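Local coordinates for protein 2-oxoglutarate carboxylase small subunit (Hydrogenobacter thermophilus, PDB 7KCT) that belongs to the biotin carboxylase family, pairs with a second copy of itself, and holds ADP, bicarbonate and magnesium in an ATP-grasp architecture, at residues G20-R25 and R375-A379; A29-I35 and V317-R322; I40-E45 and N63-Y68; N339-I343 and I398-W404; P428-I433 and H454-Y458. All coordinates share one frame; numbering follows the deposited sequence.

Interaction 1 is the hub of the set. It shares helix 20-32 with interaction 2, and the two meet where Arg-25 NH2 packs on Val-317 CB at 3.7 Å; both also touch the second subunit. Interaction 1 joins interaction 4 through the sheet, because strands 374-378 and 393-401 are neighbours and Arg-375 N lies 2.8 Å from Ile-398 O, a probable hydrogen bond. Interaction 3 uses strand 36-41, the next element after helix 20-32, and its centre is about 18 Å from that of interaction 1. Interaction 5 stands apart, its centre about 21 Å from that of interaction 4. The side chain of Glu-21 lies about 8 Å from a bound ADP, that of Tyr-68 about 10 Å.

Interaction 1: G20-R25 and R375-A379; sequences GEIACR and RVEHA
Glu-377 OE1 rests against the aliphatic part of Arg-25, 3.4 Å from its CD, while Arg-25 NE and Arg-375 NH2 come within 3.5 Å of each other. The two guanidinium planes are turned 73° apart, and Arg-25 NE meets Arg-375 at its edge. These arginines gather round shared acid groups: Glu-309 makes salt bridges to both, and Arg-25 NH2 also reaches Asp-315. Two waters, not direct bonds, join the helix to the strand. One donates to Glu-21 O at 2.7 Å and to Glu-377 OE1 at 2.6 Å, tying the helix backbone to the acid; the other donates to Glu-21 OE1 and, weakly, to Glu-377 OE1. The second water thus links the two carboxylates, whose OE1 atoms are 4.2 Å apart, and puts its hydrogens between the like charges; Lys-396 and Tyr-90 take Glu-21 OE2. At the second level, Arg-375 fixes Glu-377 side-on: NE and NH2 both donate to Glu-377 OE2, each at 2.7 Å, and the oxygen lies 2° out of the guanidinium plane. Farther along, Ala-379 CB packs on Cys-24 SG at 3.8 Å. The axes of segments 20-25 and 375-378 run at 114° to each other, bringing helix 20-32 of the N-terminal domain against strand 374-378 of the C-terminal domain, with helix 49-53 beside Cys-24, helix 305-312 beside Arg-375 and strand 393-401 hydrogen-bonded along the strand.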
# COMPACT_ATOMS: atom_id res chain seq x y z
N GLY A 20 7.79 14.68 -10.37
CA GLY A 20 7.30 14.49 -9.03
C GLY A 20 6.44 13.24 -8.93
O GLY A 20 6.60 12.30 -9.69
N GLU A 21 5.49 13.26 -8.00
CA GLU A 21 4.76 12.03 -7.71
C GLU A 21 3.93 11.54 -8.89
O GLU A 21 3.75 10.32 -9.06
CB GLU A 21 3.86 12.20 -6.48
CG GLU A 21 2.67 13.17 -6.60
CD GLU A 21 1.39 12.47 -7.04
OE1 GLU A 21 1.41 11.22 -7.20
OE2 GLU A 21 0.37 13.18 -7.21
N ILE A 22 3.34 12.46 -9.66
CA ILE A 22 2.46 12.05 -10.75
C ILE A 22 3.29 11.46 -11.89
O ILE A 22 2.85 10.54 -12.58
CB ILE A 22 1.57 13.24 -11.19
CG1 ILE A 22 0.52 12.80 -12.20
CG2 ILE A 22 2.38 14.38 -11.84
CD1 ILE A 22 -0.45 11.73 -11.71
N ALA A 23 4.51 11.96 -12.11
CA ALA A 23 5.31 11.34 -13.14
C ALA A 23 5.66 9.92 -12.73
O ALA A 23 5.56 8.99 -13.55
CB ALA A 23 6.55 12.19 -13.45
N CYS A 24 5.93 9.70 -11.43
CA CYS A 24 6.19 8.34 -10.96
C CYS A 24 4.98 7.44 -11.10
O CYS A 24 5.11 6.28 -11.51
CB CYS A 24 6.69 8.36 -9.50
SG CYS A 24 8.33 9.16 -9.33
N ARG A 25 3.80 7.96 -10.76
CA ARG A 25 2.55 7.22 -10.91
C ARG A 25 2.30 6.78 -12.34
O ARG A 25 1.88 5.64 -12.60
CB ARG A 25 1.41 8.13 -10.40
CG ARG A 25 0.02 7.64 -10.77
CD ARG A 25 -0.40 6.52 -9.84
NE ARG A 25 -1.72 5.96 -10.11
CZ ARG A 25 -1.95 4.89 -10.86
NH1 ARG A 25 -0.94 4.27 -11.47
NH2 ARG A 25 -3.20 4.44 -10.97
N ARG A 375 -1.50 3.01 1.18
CA ARG A 375 -0.82 3.25 -0.09
C ARG A 375 -0.11 4.58 0.02
O ARG A 375 -0.64 5.55 0.59
CB ARG A 375 -1.85 3.23 -1.25
CG ARG A 375 -1.41 3.73 -2.60
CD ARG A 375 -2.57 3.62 -3.58
NE ARG A 375 -2.27 4.24 -4.85
CZ ARG A 375 -3.10 4.28 -5.87
NH1 ARG A 375 -4.33 3.74 -5.78
NH2 ARG A 375 -2.71 4.87 -6.97
N VAL A 376 1.08 4.65 -0.54
CA VAL A 376 1.86 5.87 -0.51
C VAL A 376 2.23 6.22 -1.94
O VAL A 376 2.75 5.36 -2.66
CB VAL A 376 3.14 5.74 0.34
CG1 VAL A 376 3.89 7.10 0.32
CG2 VAL A 376 2.79 5.36 1.74
N GLU A 377 1.96 7.46 -2.34
CA GLU A 377 2.39 8.02 -3.62
C GLU A 377 3.44 9.09 -3.32
O GLU A 377 3.15 10.12 -2.71
CB GLU A 377 1.21 8.60 -4.40
CG GLU A 377 0.12 7.58 -4.71
CD GLU A 377 0.39 6.69 -5.95
OE1 GLU A 377 1.23 7.04 -6.86
OE2 GLU A 377 -0.26 5.63 -6.01
N HIS A 378 4.68 8.85 -3.76
CA HIS A 378 5.73 9.77 -3.33
C HIS A 378 6.93 9.67 -4.27
O HIS A 378 7.11 8.67 -4.99
CB HIS A 378 6.13 9.50 -1.86
CG HIS A 378 7.03 8.33 -1.69
ND1 HIS A 378 8.21 8.40 -0.97
CD2 HIS A 378 6.97 7.07 -2.19
CE1 HIS A 378 8.84 7.24 -1.05
NE2 HIS A 378 8.10 6.41 -1.77
N ALA A 379 7.74 10.71 -4.27
CA ALA A 379 8.93 10.70 -5.10
C ALA A 379 10.16 11.14 -4.32
O ALA A 379 11.10 11.68 -4.91
CB ALA A 379 8.75 11.56 -6.35
O HOH W 1 3.47 8.32 -7.24
O HOH W 2 -0.56 9.46 -7.69

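Interaction 2: A29-I35 and V317-R322; sequences ACKELGI and VKWQIR
Leu-33 CD2 lies over one face of the Arg-322 guanidinium, 3.8 Å from NH2, and Arg-322 in turn sets its CD on a face of the Trp-319 ring, offset toward the rim. The Glu-32 carboxylate is met on the anti side of OE1 by Lys-318 NZ at 3.0 Å, 19° out of the carboxylate plane; this is a salt bridge, and Arg-410 of the second subunit adds another to the same oxygen. Lys-318 CG rests against both Leu-33 methyls and CD against CD2; the bend at chi3 (-72°) then turns CE and NZ toward Glu-32. Deeper in, Ile-321 CG2 packs on Leu-33 CD1 at 3.8 Å and on Ile-35 CD1 at 3.9 Å, while its CD1 meets Cys-30 SG and Ala-29 CB. A Schellman motif with positive phi at Gly-34 ends helix 20-32, and Ile-35 also faces helix 316-324 of the ATP-grasp region. Helix 20-32 is the connection of a beta-alpha-beta crossover between parallel strands 13-16 and 36-41, in keeping with a Rossmann-like N-terminal domain.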
# COMPACT_ATOMS: atom_id res chain seq x y z
N ALA A 29 2.52 2.80 -14.10
CA ALA A 29 1.46 2.24 -14.94
C ALA A 29 2.02 1.76 -16.27
O ALA A 29 1.62 0.70 -16.76
CB ALA A 29 0.35 3.27 -15.17
N CYS A 30 2.94 2.54 -16.86
CA CYS A 30 3.58 2.15 -18.11
C CYS A 30 4.44 0.89 -17.96
O CYS A 30 4.43 0.02 -18.84
CB CYS A 30 4.45 3.30 -18.64
SG CYS A 30 3.56 4.74 -19.28
N LYS A 31 5.19 0.79 -16.87
CA LYS A 31 6.03 -0.39 -16.69
C LYS A 31 5.18 -1.64 -16.54
O LYS A 31 5.50 -2.69 -17.13
CB LYS A 31 6.92 -0.22 -15.46
CG LYS A 31 8.09 0.74 -15.67
CD LYS A 31 8.80 0.99 -14.29
CE LYS A 31 9.70 -0.17 -13.92
NZ LYS A 31 10.98 -0.26 -14.74
N GLU A 32 4.08 -1.54 -15.80
CA GLU A 32 3.20 -2.70 -15.64
C GLU A 32 2.60 -3.13 -16.97
O GLU A 32 2.41 -4.32 -17.21
CB GLU A 32 2.11 -2.43 -14.60
CG GLU A 32 2.63 -2.33 -13.15
CD GLU A 32 1.54 -1.93 -12.12
OE1 GLU A 32 0.39 -1.75 -12.57
OE2 GLU A 32 1.83 -1.79 -10.89
N LEU A 33 2.34 -2.18 -17.87
CA LEU A 33 1.88 -2.44 -19.23
C LEU A 33 2.98 -2.83 -20.20
O LEU A 33 2.67 -3.16 -21.34
CB LEU A 33 1.16 -1.19 -19.78
CG LEU A 33 -0.16 -0.79 -19.14
CD1 LEU A 33 -0.67 0.55 -19.65
CD2 LEU A 33 -1.18 -1.90 -19.42
N GLY A 34 4.25 -2.81 -19.80
CA GLY A 34 5.35 -3.16 -20.68
C GLY A 34 5.75 -2.08 -21.65
O GLY A 34 6.27 -2.37 -22.72
N ILE A 35 5.51 -0.84 -21.30
CA ILE A 35 5.78 0.30 -22.16
C ILE A 35 7.08 0.96 -21.68
O ILE A 35 7.26 1.16 -20.47
CB ILE A 35 4.63 1.32 -22.12
CG1 ILE A 35 3.33 0.68 -22.63
CG2 ILE A 35 5.00 2.56 -22.87
CD1 ILE A 35 2.07 1.47 -22.20
N VAL A 317 -5.34 5.61 -14.12
CA VAL A 317 -4.23 6.00 -15.00
C VAL A 317 -3.94 4.91 -16.04
O VAL A 317 -3.68 5.21 -17.21
CB VAL A 317 -2.98 6.31 -14.15
CG1 VAL A 317 -1.78 6.64 -15.02
CG2 VAL A 317 -3.24 7.50 -13.26
N LYS A 318 -3.88 3.64 -15.62
CA LYS A 318 -3.69 2.58 -16.60
C LYS A 318 -4.79 2.63 -17.66
O LYS A 318 -4.51 2.45 -18.85
CB LYS A 318 -3.64 1.22 -15.90
CG LYS A 318 -3.08 0.12 -16.78
CD LYS A 318 -2.95 -1.23 -16.09
CE LYS A 318 -1.83 -1.26 -15.09
NZ LYS A 318 -1.55 -2.68 -14.65
N TRP A 319 -6.05 2.89 -17.24
CA TRP A 319 -7.14 2.99 -18.21
C TRP A 319 -6.97 4.19 -19.12
O TRP A 319 -7.25 4.10 -20.33
CB TRP A 319 -8.53 3.02 -17.50
CG TRP A 319 -8.98 1.62 -17.30
CD1 TRP A 319 -9.08 0.93 -16.12
CD2 TRP A 319 -9.33 0.68 -18.33
NE1 TRP A 319 -9.43 -0.37 -16.36
CE2 TRP A 319 -9.63 -0.54 -17.70
CE3 TRP A 319 -9.46 0.76 -19.73
CZ2 TRP A 319 -10.03 -1.68 -18.42
CZ3 TRP A 319 -9.86 -0.36 -20.43
CH2 TRP A 319 -10.14 -1.57 -19.78
N GLN A 320 -6.51 5.33 -18.60
CA GLN A 320 -6.19 6.44 -19.50
C GLN A 320 -5.33 5.94 -20.65
O GLN A 320 -5.58 6.25 -21.82
CB GLN A 320 -5.46 7.56 -18.74
CG GLN A 320 -6.33 8.60 -18.02
CD GLN A 320 -5.47 9.65 -17.36
OE1 GLN A 320 -4.61 9.33 -16.51
NE2 GLN A 320 -5.60 10.88 -17.82
N ILE A 321 -4.29 5.18 -20.33
CA ILE A 321 -3.31 4.79 -21.34
C ILE A 321 -3.92 3.80 -22.32
O ILE A 321 -3.72 3.90 -23.52
CB ILE A 321 -2.06 4.22 -20.66
CG1 ILE A 321 -1.37 5.33 -19.87
CG2 ILE A 321 -1.10 3.67 -21.72
CD1 ILE A 321 -0.42 4.84 -18.84
N ARG A 322 -4.68 2.83 -21.82
CA ARG A 322 -5.35 1.88 -22.68
C ARG A 322 -6.36 2.56 -23.60
O ARG A 322 -6.53 2.15 -24.76
CB ARG A 322 -6.06 0.84 -21.84
CG ARG A 322 -5.20 -0.18 -21.20
CD ARG A 322 -6.03 -1.02 -20.20
NE ARG A 322 -5.29 -2.22 -19.94
CZ ARG A 322 -5.13 -2.78 -18.75
NH1 ARG A 322 -5.68 -2.26 -17.65
NH2 ARG A 322 -4.38 -3.88 -18.67

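Interaction 3: I40-E45 and N63-Y68; sequences IYNEIE and NPLDTY
Asn-42 and Thr-67 make the tight centre of this contact, where an Asx turn after strand 36-41 meets the start of helix 66-69 in the Rossmann-like N-terminal domain. Asn-42 ND2 donates to Thr-67 OG1 at 2.9 Å with a nearly straight N-H...O angle of 164°, the oxygen lying in the amide plane. The amide is held from its other end too, since Asn-42 OD1 accepts from Ile-44 N. Thr-67 OG1 is itself bonded to Ile-60 O, and its CG2 branch presses on Tyr-41 C at 3.6 Å. Beside it Tyr-68 and Ile-40 lie alongside, pointing in opposite directions, with the ring's CD1 3.8 Å from the Ile-40 CD1 methyl; Phe-92 stacks on this ring. The Ile-44 side is looser and solvent-facing: the exposed Ile-44 crosses the Pro-64 ring at about a right angle, with CD1 3.9 Å from CG. Asn-63 caps the helix there, its OD1 taking Asp-66 N at 2.9 Å from 36° above the carbonyl plane.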
# COMPACT_ATOMS: atom_id res chain seq x y z
N ILE A 40 11.39 13.91 -18.61
CA ILE A 40 12.02 15.20 -18.87
C ILE A 40 12.30 15.85 -17.53
O ILE A 40 11.60 15.59 -16.55
CB ILE A 40 11.17 16.13 -19.77
CG1 ILE A 40 9.78 16.38 -19.17
CG2 ILE A 40 11.05 15.58 -21.18
CD1 ILE A 40 8.92 17.43 -19.91
N TYR A 41 13.33 16.70 -17.48
CA TYR A 41 13.64 17.32 -16.21
C TYR A 41 14.47 18.57 -16.41
O TYR A 41 15.10 18.77 -17.45
CB TYR A 41 14.38 16.37 -15.25
CG TYR A 41 15.74 15.91 -15.71
CD1 TYR A 41 15.87 14.94 -16.69
CD2 TYR A 41 16.90 16.43 -15.15
CE1 TYR A 41 17.10 14.53 -17.14
CE2 TYR A 41 18.15 16.01 -15.58
CZ TYR A 41 18.23 15.09 -16.58
OH TYR A 41 19.43 14.64 -17.00
N ASN A 42 14.46 19.40 -15.38
CA ASN A 42 15.33 20.57 -15.33
C ASN A 42 16.62 20.23 -14.61
O ASN A 42 16.65 19.40 -13.69
CB ASN A 42 14.61 21.73 -14.63
CG ASN A 42 15.36 23.05 -14.74
OD1 ASN A 42 16.26 23.33 -13.94
ND2 ASN A 42 15.05 23.83 -15.77
N GLU A 43 17.70 20.90 -15.03
CA GLU A 43 19.01 20.73 -14.40
C GLU A 43 18.92 20.83 -12.86
O GLU A 43 19.73 20.22 -12.16
CB GLU A 43 20.02 21.76 -14.97
N ILE A 44 17.98 21.59 -12.31
CA ILE A 44 17.96 21.67 -10.84
C ILE A 44 17.48 20.38 -10.17
O ILE A 44 17.66 20.24 -8.95
CB ILE A 44 17.08 22.80 -10.29
CG1 ILE A 44 15.67 22.65 -10.86
CG2 ILE A 44 17.75 24.17 -10.57
CD1 ILE A 44 14.63 23.33 -10.08
N GLU A 45 16.90 19.44 -10.91
CA GLU A 45 16.29 18.21 -10.40
C GLU A 45 16.98 16.99 -11.00
O GLU A 45 16.34 16.00 -11.36
CB GLU A 45 14.80 18.20 -10.70
CG GLU A 45 13.92 19.01 -9.76
CD GLU A 45 12.46 18.57 -9.83
OE1 GLU A 45 11.91 18.44 -10.96
OE2 GLU A 45 11.88 18.35 -8.73
N ASN A 63 14.52 27.54 -18.00
CA ASN A 63 14.32 27.75 -16.57
C ASN A 63 13.43 26.62 -16.08
O ASN A 63 12.97 25.81 -16.91
CB ASN A 63 13.71 29.12 -16.30
CG ASN A 63 12.36 29.29 -16.94
OD1 ASN A 63 11.41 28.56 -16.65
ND2 ASN A 63 12.25 30.27 -17.83
N PRO A 64 13.18 26.54 -14.77
CA PRO A 64 12.50 25.36 -14.22
C PRO A 64 11.08 25.16 -14.69
O PRO A 64 10.64 24.01 -14.75
CB PRO A 64 12.57 25.59 -12.70
CG PRO A 64 13.93 26.32 -12.52
CD PRO A 64 13.87 27.31 -13.70
N LEU A 65 10.33 26.21 -15.01
CA LEU A 65 8.98 25.92 -15.47
C LEU A 65 8.92 25.70 -16.97
O LEU A 65 8.07 24.95 -17.44
CB LEU A 65 8.00 27.04 -15.11
CG LEU A 65 7.67 27.32 -13.66
CD1 LEU A 65 6.50 28.26 -13.64
CD2 LEU A 65 7.36 26.07 -12.92
N ASP A 66 9.78 26.39 -17.72
CA ASP A 66 9.85 26.23 -19.16
C ASP A 66 10.13 24.79 -19.55
O ASP A 66 9.74 24.37 -20.63
CB ASP A 66 10.94 27.15 -19.71
CG ASP A 66 11.21 26.94 -21.19
OD1 ASP A 66 10.30 27.20 -22.00
OD2 ASP A 66 12.36 26.54 -21.52
N THR A 67 10.86 24.06 -18.70
CA THR A 67 11.05 22.62 -18.89
C THR A 67 9.74 21.92 -19.23
O THR A 67 9.67 21.11 -20.16
CB THR A 67 11.64 22.01 -17.62
OG1 THR A 67 12.95 22.55 -17.38
CG2 THR A 67 11.73 20.44 -17.73
N TYR A 68 8.68 22.20 -18.46
CA TYR A 68 7.40 21.52 -18.60
C TYR A 68 6.33 22.30 -19.37
O TYR A 68 5.27 21.73 -19.66
CB TYR A 68 6.87 21.15 -17.20
CG TYR A 68 7.88 20.36 -16.39
CD1 TYR A 68 7.96 19.00 -16.54
CD2 TYR A 68 8.77 20.99 -15.53
CE1 TYR A 68 8.86 18.25 -15.85
CE2 TYR A 68 9.70 20.24 -14.82
CZ TYR A 68 9.73 18.85 -15.01
OH TYR A 68 10.60 18.01 -14.38

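Interaction 4: N339-I343 and I398-W404; sequences NGYSI and IVWAPLW
Strands 341-343 and 398-401 run antiparallel at 163°, with Tyr-341 opposite Ala-401 and Ile-343 opposite Val-399 as hydrogen-bonded pairs and Ser-342 opposite Trp-400 as the non-hydrogen-bonded pair between them. Tyr-341 N and O bond Ala-401 O and N, each at 2.9 Å. Val-399 O is gripped twice, by Ile-343 N at 3.1 Å and by Ser-342 OG at 2.8 Å, from opposite faces of its carbonyl plane; the serine gets there with OG anti to N (chi1 174°). Ahead of strand 341-343, Asn-339 O accepts from Trp-400 NE1 at 2.8 Å, almost straight at 174° and in the indole plane. On the sheet face of Tyr-341 and Ile-343, Trp-404 CB sits over the centre of the tyrosine ring, 4.2 Å from its centroid, a CH-pi contact, while Trp-404 CZ3 meets Ile-343 CD1 at 3.7 Å. That face is roofed by helix 404-417, which starts at Trp-404; the face of Ser-342 looks to helix 305-312, and strands 244-250 and 374-378 continue the sheet on either side of the pair.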
# COMPACT_ATOMS: atom_id res chain seq x y z
N ASN A 339 -16.92 0.09 -2.48
CA ASN A 339 -16.61 -0.78 -1.35
C ASN A 339 -15.81 0.02 -0.33
O ASN A 339 -14.66 0.38 -0.58
CB ASN A 339 -15.83 -1.99 -1.87
CG ASN A 339 -15.40 -2.95 -0.76
OD1 ASN A 339 -16.10 -3.13 0.22
ND2 ASN A 339 -14.28 -3.62 -0.97
N GLY A 340 -16.44 0.32 0.81
CA GLY A 340 -15.73 0.91 1.92
C GLY A 340 -15.41 2.38 1.74
O GLY A 340 -16.07 3.13 1.02
N TYR A 341 -14.37 2.80 2.44
CA TYR A 341 -14.03 4.21 2.57
C TYR A 341 -12.53 4.39 2.44
O TYR A 341 -11.77 3.58 2.96
CB TYR A 341 -14.48 4.75 3.93
CG TYR A 341 -15.96 4.84 4.11
CD1 TYR A 341 -16.68 3.77 4.60
CD2 TYR A 341 -16.64 5.99 3.75
CE1 TYR A 341 -18.05 3.85 4.75
CE2 TYR A 341 -18.02 6.08 3.89
CZ TYR A 341 -18.72 5.00 4.37
OH TYR A 341 -20.09 5.08 4.51
N SER A 342 -12.12 5.48 1.80
CA SER A 342 -10.74 5.81 1.54
C SER A 342 -10.53 7.28 1.80
O SER A 342 -11.39 8.10 1.49
CB SER A 342 -10.37 5.40 0.11
OG SER A 342 -9.06 5.83 -0.23
N ILE A 343 -9.38 7.61 2.37
CA ILE A 343 -9.01 8.97 2.71
C ILE A 343 -7.61 9.19 2.17
O ILE A 343 -6.74 8.32 2.31
CB ILE A 343 -9.05 9.19 4.24
CG1 ILE A 343 -10.39 8.81 4.86
CG2 ILE A 343 -8.81 10.64 4.59
CD1 ILE A 343 -10.42 8.92 6.41
N ILE A 398 -2.54 7.55 1.34
CA ILE A 398 -3.90 7.08 1.04
C ILE A 398 -4.19 5.87 1.88
O ILE A 398 -3.35 4.97 1.97
CB ILE A 398 -4.08 6.74 -0.44
CG1 ILE A 398 -3.74 7.95 -1.28
CG2 ILE A 398 -5.52 6.23 -0.72
CD1 ILE A 398 -2.55 7.74 -2.18
N VAL A 399 -5.38 5.82 2.51
CA VAL A 399 -5.76 4.65 3.26
C VAL A 399 -7.13 4.18 2.81
O VAL A 399 -7.90 4.91 2.19
CB VAL A 399 -5.75 4.81 4.80
CG1 VAL A 399 -4.42 5.39 5.26
CG2 VAL A 399 -6.96 5.65 5.34
N TRP A 400 -7.40 2.91 3.12
CA TRP A 400 -8.69 2.29 2.83
C TRP A 400 -9.12 1.47 4.04
O TRP A 400 -8.28 0.86 4.70
CB TRP A 400 -8.65 1.37 1.57
CG TRP A 400 -10.00 0.65 1.34
CD1 TRP A 400 -11.04 1.09 0.58
CD2 TRP A 400 -10.42 -0.60 1.89
NE1 TRP A 400 -12.10 0.19 0.63
CE2 TRP A 400 -11.74 -0.85 1.44
CE3 TRP A 400 -9.80 -1.55 2.70
CZ2 TRP A 400 -12.44 -1.99 1.82
CZ3 TRP A 400 -10.50 -2.65 3.07
CH2 TRP A 400 -11.81 -2.87 2.62
N ALA A 401 -10.42 1.45 4.33
CA ALA A 401 -10.96 0.53 5.33
C ALA A 401 -12.41 0.22 5.00
O ALA A 401 -13.05 0.96 4.24
CB ALA A 401 -10.89 1.12 6.74
N PRO A 402 -13.00 -0.82 5.61
CA PRO A 402 -14.42 -1.12 5.32
C PRO A 402 -15.36 -0.08 5.92
O PRO A 402 -16.43 0.18 5.35
CB PRO A 402 -14.65 -2.52 5.93
CG PRO A 402 -13.22 -3.06 6.21
CD PRO A 402 -12.41 -1.81 6.52
N LEU A 403 -14.99 0.53 7.03
CA LEU A 403 -15.84 1.48 7.74
C LEU A 403 -15.13 2.82 7.86
O LEU A 403 -13.90 2.87 7.95
CB LEU A 403 -16.19 0.99 9.15
CG LEU A 403 -16.75 -0.43 9.27
CD1 LEU A 403 -16.82 -0.88 10.72
CD2 LEU A 403 -18.13 -0.51 8.60
N TRP A 404 -15.92 3.89 7.95
CA TRP A 404 -15.40 5.26 8.03
C TRP A 404 -14.46 5.45 9.23
O TRP A 404 -13.37 6.04 9.11
CB TRP A 404 -16.57 6.25 8.10
CG TRP A 404 -16.15 7.62 8.48
CD1 TRP A 404 -16.44 8.27 9.65
CD2 TRP A 404 -15.38 8.52 7.70
NE1 TRP A 404 -15.84 9.51 9.66
CE2 TRP A 404 -15.21 9.70 8.46
CE3 TRP A 404 -14.80 8.45 6.43
CZ2 TRP A 404 -14.45 10.78 8.02
CZ3 TRP A 404 -14.08 9.51 5.99
CH2 TRP A 404 -13.89 10.66 6.79

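Interaction 5: P428-I433 and H454-Y458; sequences PLLINI and HVFDY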
# COMPACT_ATOMS: atom_id res chain seq x y z
N PRO A 428 1.71 17.26 11.16
CA PRO A 428 1.09 17.47 12.49
C PRO A 428 -0.34 18.03 12.41
O PRO A 428 -1.22 17.62 13.18
CB PRO A 428 2.04 18.45 13.18
CG PRO A 428 3.38 18.34 12.41
CD PRO A 428 2.99 17.96 11.00
N LEU A 429 -0.60 18.96 11.49
CA LEU A 429 -1.98 19.43 11.30
C LEU A 429 -2.89 18.30 10.90
O LEU A 429 -4.02 18.19 11.38
CB LEU A 429 -2.01 20.55 10.26
CG LEU A 429 -3.38 20.97 9.75
CD1 LEU A 429 -3.98 21.97 10.75
CD2 LEU A 429 -3.27 21.57 8.37
N LEU A 430 -2.45 17.45 9.96
CA LEU A 430 -3.31 16.38 9.50
C LEU A 430 -3.64 15.41 10.63
O LEU A 430 -4.77 14.86 10.69
CB LEU A 430 -2.65 15.67 8.33
CG LEU A 430 -2.44 16.56 7.09
CD1 LEU A 430 -1.48 15.91 6.12
CD2 LEU A 430 -3.79 16.86 6.40
N ILE A 431 -2.68 15.15 11.51
CA ILE A 431 -2.95 14.26 12.65
C ILE A 431 -4.09 14.83 13.49
O ILE A 431 -4.99 14.09 13.94
CB ILE A 431 -1.67 14.07 13.48
CG1 ILE A 431 -0.64 13.22 12.71
CG2 ILE A 431 -1.98 13.44 14.82
CD1 ILE A 431 0.79 13.29 13.29
N ASN A 432 -4.07 16.14 13.72
CA ASN A 432 -5.09 16.76 14.57
C ASN A 432 -6.47 16.70 13.92
O ASN A 432 -7.48 16.60 14.61
CB ASN A 432 -4.71 18.20 14.90
CG ASN A 432 -3.65 18.31 15.99
OD1 ASN A 432 -3.44 17.39 16.74
ND2 ASN A 432 -3.01 19.45 16.08
N ILE A 433 -6.54 16.85 12.59
CA ILE A 433 -7.81 16.68 11.90
C ILE A 433 -8.37 15.29 12.13
O ILE A 433 -9.55 15.11 12.48
CB ILE A 433 -7.64 17.00 10.40
CG1 ILE A 433 -7.15 18.45 10.21
CG2 ILE A 433 -8.92 16.74 9.66
CD1 ILE A 433 -6.86 18.87 8.76
N HIS A 454 -8.14 24.85 16.66
CA HIS A 454 -7.46 23.87 17.50
C HIS A 454 -6.59 22.89 16.70
O HIS A 454 -5.65 22.30 17.26
CB HIS A 454 -8.50 23.09 18.29
CG HIS A 454 -7.92 22.19 19.33
ND1 HIS A 454 -6.86 22.57 20.13
CD2 HIS A 454 -8.21 20.91 19.67
CE1 HIS A 454 -6.55 21.57 20.94
NE2 HIS A 454 -7.36 20.56 20.68
N VAL A 455 -6.86 22.70 15.41
CA VAL A 455 -6.07 21.70 14.68
C VAL A 455 -4.69 22.25 14.39
O VAL A 455 -3.76 21.47 14.10
CB VAL A 455 -6.80 21.20 13.42
CG1 VAL A 455 -8.08 20.52 13.84
CG2 VAL A 455 -7.06 22.34 12.48
N PHE A 456 -4.49 23.55 14.53
CA PHE A 456 -3.17 24.14 14.44
C PHE A 456 -2.39 24.14 15.76
O PHE A 456 -1.25 24.62 15.78
CB PHE A 456 -3.25 25.57 13.94
CG PHE A 456 -3.89 25.72 12.58
CD1 PHE A 456 -5.27 25.66 12.45
CD2 PHE A 456 -3.12 25.93 11.45
CE1 PHE A 456 -5.89 25.82 11.19
CE2 PHE A 456 -3.70 26.06 10.20
CZ PHE A 456 -5.11 26.03 10.07
N ASP A 457 -2.92 23.57 16.82
CA ASP A 457 -2.22 23.54 18.11
C ASP A 457 -1.39 22.25 18.15
O ASP A 457 -1.93 21.15 18.21
CB ASP A 457 -3.21 23.59 19.27
CG ASP A 457 -4.03 24.93 19.36
OD1 ASP A 457 -3.52 26.00 18.93
OD2 ASP A 457 -5.19 24.88 19.86
N TYR A 458 -0.08 22.38 18.05
CA TYR A 458 0.77 21.20 18.22
C TYR A 458 2.17 21.69 18.55
O TYR A 458 2.53 22.82 18.24
CB TYR A 458 0.77 20.32 16.96
CG TYR A 458 1.12 21.03 15.68
CD1 TYR A 458 2.43 21.35 15.39
CD2 TYR A 458 0.13 21.35 14.74
CE1 TYR A 458 2.75 21.99 14.19
CE2 TYR A 458 0.45 21.97 13.56
CZ TYR A 458 1.75 22.28 13.29
OH TYR A 458 2.06 22.92 12.11
O HOH W 3 1.47 20.63 10.27
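Asn-432 ND2 is shared between two carbonyls, Val-455 O and Asp-457 O, both at 2.9 Å, which pins the 3-10 turn and loop 454-458 onto helix 427-435 of the biotin carboxylase C-terminal domain. The two bonds differ in quality. That to Val-455 O is nearly straight, 173° at the hydrogen, with the oxygen in the amide plane, whereas that to Asp-457 O is bent to 132° and tilted from the plane. In both cases the nitrogen stands above the carbonyl plane of its acceptor. The side chain reaches this position with CG beside its backbone N (chi1 -78°). The turn is also braced from within: His-454 ND1 donates to Asp-457 OD2, and Asp-457 N to His-454 O. Two CH-pi contacts accompany these bonds. Pro-428 CB lies over the centre of the Tyr-458 ring, 3.5 Å from its centroid; Lys-353 makes a cation-pi contact with the same ring. Leu-429 CD1 sits over the Phe-456 ring, 4.0 Å from its centroid, and also touches Val-455 CG2 at 3.6 Å. Beyond Val-455, helix 448-451 packs on both this residue and Ile-433. A water closes the Pro-428 end, accepting from Leu-429 N at 2.9 Å and hydrogen-bonded to Tyr-458 OH at 3.0 Å.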